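Local coordinates for 2,5-dihydroxypyridine 5,6-dioxygenase (Pseudomonas putida KT2440, PDB 7CUP), which catalyses the iron-dependent dioxygenolytic ring cleavage of 2,5-dihydroxypyridine between carbons 5 and 6 to give N-formylmaleamate in aerobic nicotinate degradation, at residues S19-T24 with A94-D99; G213-P218 with M290-F295. All coordinates share one frame; numbering follows the deposited sequence.

Contact 1. Residues S19-T24 with A94-D99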
loop_
_atom_site.group_PDB
_atom_site.type_symbol
_atom_site.label_atom_id
_atom_site.label_comp_id
_atom_site.label_asym_id
_atom_site.label_seq_id
_atom_site.Cartn_x
_atom_site.Cartn_y
_atom_site.Cartn_z
ATOM N N SER A 19 15.779 -3.924 28.666
ATOM C CA SER A 19 16.192 -5.259 28.161
ATOM C C SER A 19 17.708 -5.328 27.890
ATOM O O SER A 19 18.149 -6.325 27.294
ATOM C CB SER A 19 15.394 -5.633 26.917
ATOM O OG SER A 19 14.038 -5.876 27.223
ATOM N N ARG A 20 18.474 -4.305 28.260
ATOM C CA ARG A 20 19.960 -4.260 28.188
ATOM C C ARG A 20 20.432 -4.274 26.735
ATOM O O ARG A 20 21.538 -4.782 26.439
ATOM C CB ARG A 20 20.578 -5.352 29.076
ATOM C CG ARG A 20 20.434 -5.019 30.559
ATOM C CD ARG A 20 21.303 -5.786 31.550
ATOM N NE ARG A 20 20.451 -6.309 32.619
ATOM C CZ ARG A 20 19.857 -5.592 33.587
ATOM N NH1 ARG A 20 20.024 -4.280 33.656
ATOM N NH2 ARG A 20 19.092 -6.197 34.489
ATOM N N VAL A 21 19.665 -3.666 25.837
ATOM C CA VAL A 21 20.145 -3.450 24.447
ATOM C C VAL A 21 21.019 -2.204 24.446
ATOM O O VAL A 21 20.600 -1.190 24.984
ATOM C CB VAL A 21 18.983 -3.299 23.469
ATOM C CG1 VAL A 21 19.458 -2.871 22.108
ATOM C CG2 VAL A 21 18.166 -4.571 23.413
ATOM N N ASP A 22 22.194 -2.293 23.840
ATOM C CA ASP A 22 23.121 -1.148 23.640
ATOM C C ASP A 22 23.984 -1.486 22.433
ATOM O O ASP A 22 23.704 -2.490 21.752
ATOM C CB ASP A 22 23.951 -0.860 24.905
ATOM C CG ASP A 22 24.804 -2.035 25.352
ATOM O OD1 ASP A 22 25.228 -2.838 24.491
ATOM O OD2 ASP A 22 24.975 -2.181 26.577
ATOM N N GLU A 23 25.029 -0.710 22.217
ATOM C CA GLU A 23 25.898 -0.813 21.025
ATOM C C GLU A 23 26.616 -2.163 21.017
ATOM O O GLU A 23 27.176 -2.478 19.995
ATOM C CB GLU A 23 26.884 0.360 20.960
ATOM C CG GLU A 23 28.036 0.270 21.943
ATOM C CD GLU A 23 27.697 0.571 23.397
ATOM O OE1 GLU A 23 26.641 1.207 23.659
ATOM O OE2 GLU A 23 28.488 0.170 24.278
ATOM N N THR A 24 26.644 -2.948 22.090
ATOM C CA THR A 24 27.368 -4.254 22.028
ATOM C C THR A 24 26.411 -5.324 21.472
ATOM O O THR A 24 26.834 -6.473 21.209
ATOM C CB THR A 24 27.935 -4.599 23.407
ATOM O OG1 THR A 24 26.842 -4.885 24.285
ATOM C CG2 THR A 24 28.717 -3.445 23.983
ATOM N N ALA A 94 21.200 -13.575 17.341
ATOM C CA ALA A 94 20.893 -12.285 17.998
ATOM C C ALA A 94 21.164 -12.367 19.503
ATOM O O ALA A 94 21.019 -13.458 20.093
ATOM C CB ALA A 94 19.447 -11.919 17.744
ATOM N N ASP A 95 21.410 -11.229 20.150
ATOM C CA ASP A 95 21.397 -11.171 21.632
ATOM C C ASP A 95 19.941 -11.158 22.121
ATOM O O ASP A 95 19.632 -11.776 23.141
ATOM C CB ASP A 95 22.193 -9.974 22.125
ATOM C CG ASP A 95 23.669 -10.126 21.791
ATOM O OD1 ASP A 95 24.308 -11.045 22.357
ATOM O OD2 ASP A 95 24.134 -9.373 20.928
ATOM N N LEU A 96 19.073 -10.458 21.413
ATOM C CA LEU A 96 17.658 -10.273 21.826
ATOM C C LEU A 96 16.780 -10.429 20.588
ATOM O O LEU A 96 17.147 -9.875 19.524
ATOM C CB LEU A 96 17.476 -8.886 22.442
ATOM C CG LEU A 96 16.064 -8.628 22.992
ATOM C CD1 LEU A 96 16.114 -8.010 24.390
ATOM C CD2 LEU A 96 15.277 -7.731 22.076
ATOM N N VAL A 97 15.709 -11.203 20.696
ATOM C CA VAL A 97 14.681 -11.331 19.620
ATOM C C VAL A 97 13.463 -10.555 20.103
ATOM O O VAL A 97 13.086 -10.774 21.278
ATOM C CB VAL A 97 14.344 -12.808 19.345
ATOM C CG1 VAL A 97 13.190 -12.942 18.355
ATOM C CG2 VAL A 97 15.582 -13.553 18.855
ATOM N N VAL A 98 12.969 -9.601 19.297
ATOM C CA VAL A 98 11.616 -9.010 19.498
ATOM C C VAL A 98 10.652 -9.868 18.697
ATOM O O VAL A 98 10.703 -9.815 17.486
ATOM C CB VAL A 98 11.524 -7.554 19.035
ATOM C CG1 VAL A 98 10.123 -7.039 19.243
ATOM C CG2 VAL A 98 12.549 -6.693 19.751
ATOM N N ASP A 99 9.811 -10.635 19.355
ATOM C CA ASP A 99 8.846 -11.512 18.658
ATOM C C ASP A 99 7.526 -10.748 18.472
ATOM O O ASP A 99 6.811 -10.501 19.450
ATOM C CB ASP A 99 8.755 -12.818 19.448
ATOM C CG ASP A 99 7.719 -13.783 18.923
ATOM O OD1 ASP A 99 7.169 -13.501 17.827
ATOM O OD2 ASP A 99 7.442 -14.764 19.646
HETATM O O HOH W 1 26.194 -8.748 19.506
#

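Contact 2. Residues G213-P218 with M290-F295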
loop_
_atom_site.group_PDB
_atom_site.type_symbol
_atom_site.label_atom_id
_atom_site.label_comp_id
_atom_site.label_asym_id
_atom_site.label_seq_id
_atom_site.Cartn_x
_atom_site.Cartn_y
_atom_site.Cartn_z
ATOM N N GLY A 213 -18.955 -12.813 36.020
ATOM C CA GLY A 213 -17.894 -11.802 35.854
ATOM C C GLY A 213 -16.519 -12.413 35.645
ATOM O O GLY A 213 -15.613 -11.675 35.222
ATOM N N ASP A 214 -16.320 -13.701 35.926
ATOM C CA ASP A 214 -14.988 -14.307 35.711
ATOM C C ASP A 214 -14.826 -14.579 34.220
ATOM O O ASP A 214 -15.813 -14.485 33.488
ATOM C CB ASP A 214 -14.761 -15.511 36.615
ATOM C CG ASP A 214 -14.504 -15.098 38.056
ATOM O OD1 ASP A 214 -14.007 -13.972 38.252
ATOM O OD2 ASP A 214 -14.793 -15.907 38.973
ATOM N N ILE A 215 -13.613 -14.899 33.783
ATOM C CA ILE A 215 -13.267 -14.841 32.333
ATOM C C ILE A 215 -12.702 -16.185 31.873
ATOM O O ILE A 215 -11.909 -16.795 32.613
ATOM C CB ILE A 215 -12.299 -13.663 32.087
ATOM C CG1 ILE A 215 -12.961 -12.343 32.484
ATOM C CG2 ILE A 215 -11.803 -13.640 30.648
ATOM C CD1 ILE A 215 -12.103 -11.112 32.257
ATOM N N ILE A 216 -13.032 -16.576 30.649
ATOM C CA ILE A 216 -12.302 -17.648 29.931
ATOM C C ILE A 216 -11.598 -17.060 28.707
ATOM O O ILE A 216 -12.273 -16.409 27.912
ATOM C CB ILE A 216 -13.216 -18.817 29.558
ATOM C CG1 ILE A 216 -13.970 -19.333 30.783
ATOM C CG2 ILE A 216 -12.365 -19.884 28.906
ATOM C CD1 ILE A 216 -15.025 -20.312 30.452
ATOM N N LEU A 217 -10.283 -17.296 28.598
ATOM C CA LEU A 217 -9.477 -17.001 27.392
ATOM C C LEU A 217 -9.169 -18.332 26.707
ATOM O O LEU A 217 -8.806 -19.273 27.393
ATOM C CB LEU A 217 -8.216 -16.272 27.862
ATOM C CG LEU A 217 -8.449 -15.023 28.707
ATOM C CD1 LEU A 217 -7.134 -14.436 29.151
ATOM C CD2 LEU A 217 -9.246 -13.975 27.941
ATOM N N PRO A 218 -9.271 -18.478 25.367
ATOM C CA PRO A 218 -9.522 -17.362 24.436
ATOM C C PRO A 218 -10.970 -16.965 24.083
ATOM O O PRO A 218 -11.117 -16.226 23.140
ATOM C CB PRO A 218 -8.875 -17.884 23.139
ATOM C CG PRO A 218 -9.155 -19.363 23.185
ATOM C CD PRO A 218 -9.053 -19.752 24.652
ATOM N N MET A 290 -4.037 -9.502 27.726
ATOM C CA MET A 290 -3.086 -9.550 28.865
ATOM C C MET A 290 -3.686 -8.878 30.098
ATOM O O MET A 290 -3.289 -9.289 31.190
ATOM C CB MET A 290 -1.751 -8.914 28.488
ATOM C CG MET A 290 -0.964 -9.763 27.523
ATOM S SD MET A 290 -0.768 -11.494 28.064
ATOM C CE MET A 290 0.182 -11.276 29.559
ATOM N N ASP A 291 -4.634 -7.947 29.940
ATOM C CA ASP A 291 -5.343 -7.318 31.080
ATOM C C ASP A 291 -5.980 -8.406 31.956
ATOM O O ASP A 291 -5.870 -8.315 33.184
ATOM C CB ASP A 291 -6.388 -6.332 30.580
ATOM C CG ASP A 291 -5.831 -4.965 30.259
ATOM O OD1 ASP A 291 -5.672 -4.163 31.213
ATOM O OD2 ASP A 291 -5.578 -4.696 29.069
ATOM N N ALA A 292 -6.658 -9.381 31.333
ATOM C CA ALA A 292 -7.381 -10.466 32.012
ATOM C C ALA A 292 -6.361 -11.360 32.709
ATOM O O ALA A 292 -6.655 -11.811 33.812
ATOM C CB ALA A 292 -8.220 -11.245 31.017
ATOM N N ARG A 293 -5.205 -11.627 32.089
ATOM C CA ARG A 293 -4.209 -12.534 32.718
ATOM C C ARG A 293 -3.540 -11.836 33.909
ATOM O O ARG A 293 -3.154 -12.545 34.858
ATOM C CB ARG A 293 -3.156 -13.021 31.721
ATOM C CG ARG A 293 -3.703 -13.883 30.594
ATOM C CD ARG A 293 -2.621 -14.382 29.684
ATOM N NE ARG A 293 -3.209 -15.321 28.745
ATOM C CZ ARG A 293 -3.903 -14.991 27.659
ATOM N NH1 ARG A 293 -4.091 -13.712 27.352
ATOM N NH2 ARG A 293 -4.400 -15.945 26.875
ATOM N N ALA A 294 -3.290 -10.531 33.829
ATOM C CA ALA A 294 -2.296 -9.855 34.692
ATOM C C ALA A 294 -2.942 -9.042 35.820
ATOM O O ALA A 294 -2.181 -8.639 36.699
ATOM C CB ALA A 294 -1.338 -8.994 33.894
ATOM N N PHE A 295 -4.238 -8.762 35.818
ATOM C CA PHE A 295 -4.785 -7.725 36.727
ATOM C C PHE A 295 -4.445 -8.090 38.188
ATOM O O PHE A 295 -4.497 -9.273 38.597
ATOM C CB PHE A 295 -6.260 -7.455 36.453
ATOM C CG PHE A 295 -7.265 -8.541 36.788
ATOM C CD1 PHE A 295 -7.887 -8.573 38.026
ATOM C CD2 PHE A 295 -7.711 -9.439 35.821
ATOM C CE1 PHE A 295 -8.882 -9.499 38.299
ATOM C CE2 PHE A 295 -8.698 -10.374 36.104
ATOM C CZ PHE A 295 -9.274 -10.415 37.349
#

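Contact 1. Residues S19-T24 with A94-D99
Val21 and Leu96 have the nearest CA atoms of the two segments, 7.7 Å apart, where the loop that leaves helix 5-18 passes the start of strand 96-99, the middle strand of a five-stranded parallel sheet. The helix ends in a Schellman motif whose C-prime residue, Arg20, has positive phi, and this reversal sends the chain on toward strand 26-31, the neighbour of 96-99 in the sheet. Leu96 carries the apolar part of the contact through a single methyl. Its side chain swings CG away from its own N (chi1 -176°), which directs CD1 at the helix end, 3.5 Å from Ser19 CB. The same CD1 lies 4.1 Å from Val21 CG2, the two side chains crossing at about a right angle; Leu16 of the helix also touches both Val21 and Leu96. Ser19 offers Leu96 its methylene carbon, while its hydroxyl is engaged with Val15 O and the backbone N of Ala181. Toward Thr24 the contact becomes polar. Within 19-24, Asp22 forms an Asx turn that holds Thr24, its OD1 accepting from Thr24 N at 2.8 Å, on the anti side and 28° out of the carboxylate plane. The Thr24 hydroxyl meets the syn lone pair of that same oxygen, so two bonds from one residue grip it. Asp95 OD2, which accepts from Ser26 N, stands 4.0 Å from Thr24 O, and a water joins these two acceptors by donating to both, at 2.6 Å to Asp95 OD2 and 2.9 Å to Thr24 O.

Contact 2. Residues G213-P218 with M290-F295
Ile215 and Leu217, in and just after the weakly bonded strand at about 215-216 that pairs antiparallel with 221-222 as a two-stranded sheet, pack on the short helix 290-294 beside the iron site; no hydrogen bond joins the two segments. The apolar contacts converge on Ala292, whose CB faces the strand and takes a methyl from each partner: Leu217 CD1 at 3.9 Å and Ile215 CD1 at 4.1 Å. Ile215 gets there through an extended outer torsion (chi2 -179°), which carries CD1 out to the helix. The second kind of contact is a methyl over a flat cation. Arg293, extended from CG to NE, lays its guanidinium beneath Leu217, and CD1 sits over its centre, 3.6 Å from Arg293 CZ. The polar rim of that group is held by others: NE forms a salt bridge with OD2 of Asp320, an iron ligand, and NH1 donates to Met288 O. Arg293 is thus a second-shell residue that probably helps to orient the carboxylate. With an alanine in its place, Asp320 would probably be less firmly oriented at the iron for want of its guanidinium partner, and Leu217 CD1 would lose the flat group it rests on. Farther back along the leucine, Leu217 CB lies 4.0 Å from Arg293 NH2.

From the N terminus the chain runs through helix 5-18 into 19-24, then builds strands 26-31 and 53-58 and helices 37-49 and 85-92 before 94-99 returns to close contact 1 across 69 intervening residues. It ties the end of the first helix to the middle of the parallel sheet. The chain adds strand 118-121, passes through antiparallel strands 154-158, 164-168 and 175-177, and returns with 187-189 to the edge of the parallel sheet before contact 2 opens at 213-218. Its 71-residue loop, including strands 227-232, 235-240 and 263-269, closes at helix 290-294. The two loops follow in series, neither nested nor crossed, with contact centres 30 Å apart on opposite sides of the chain's centre.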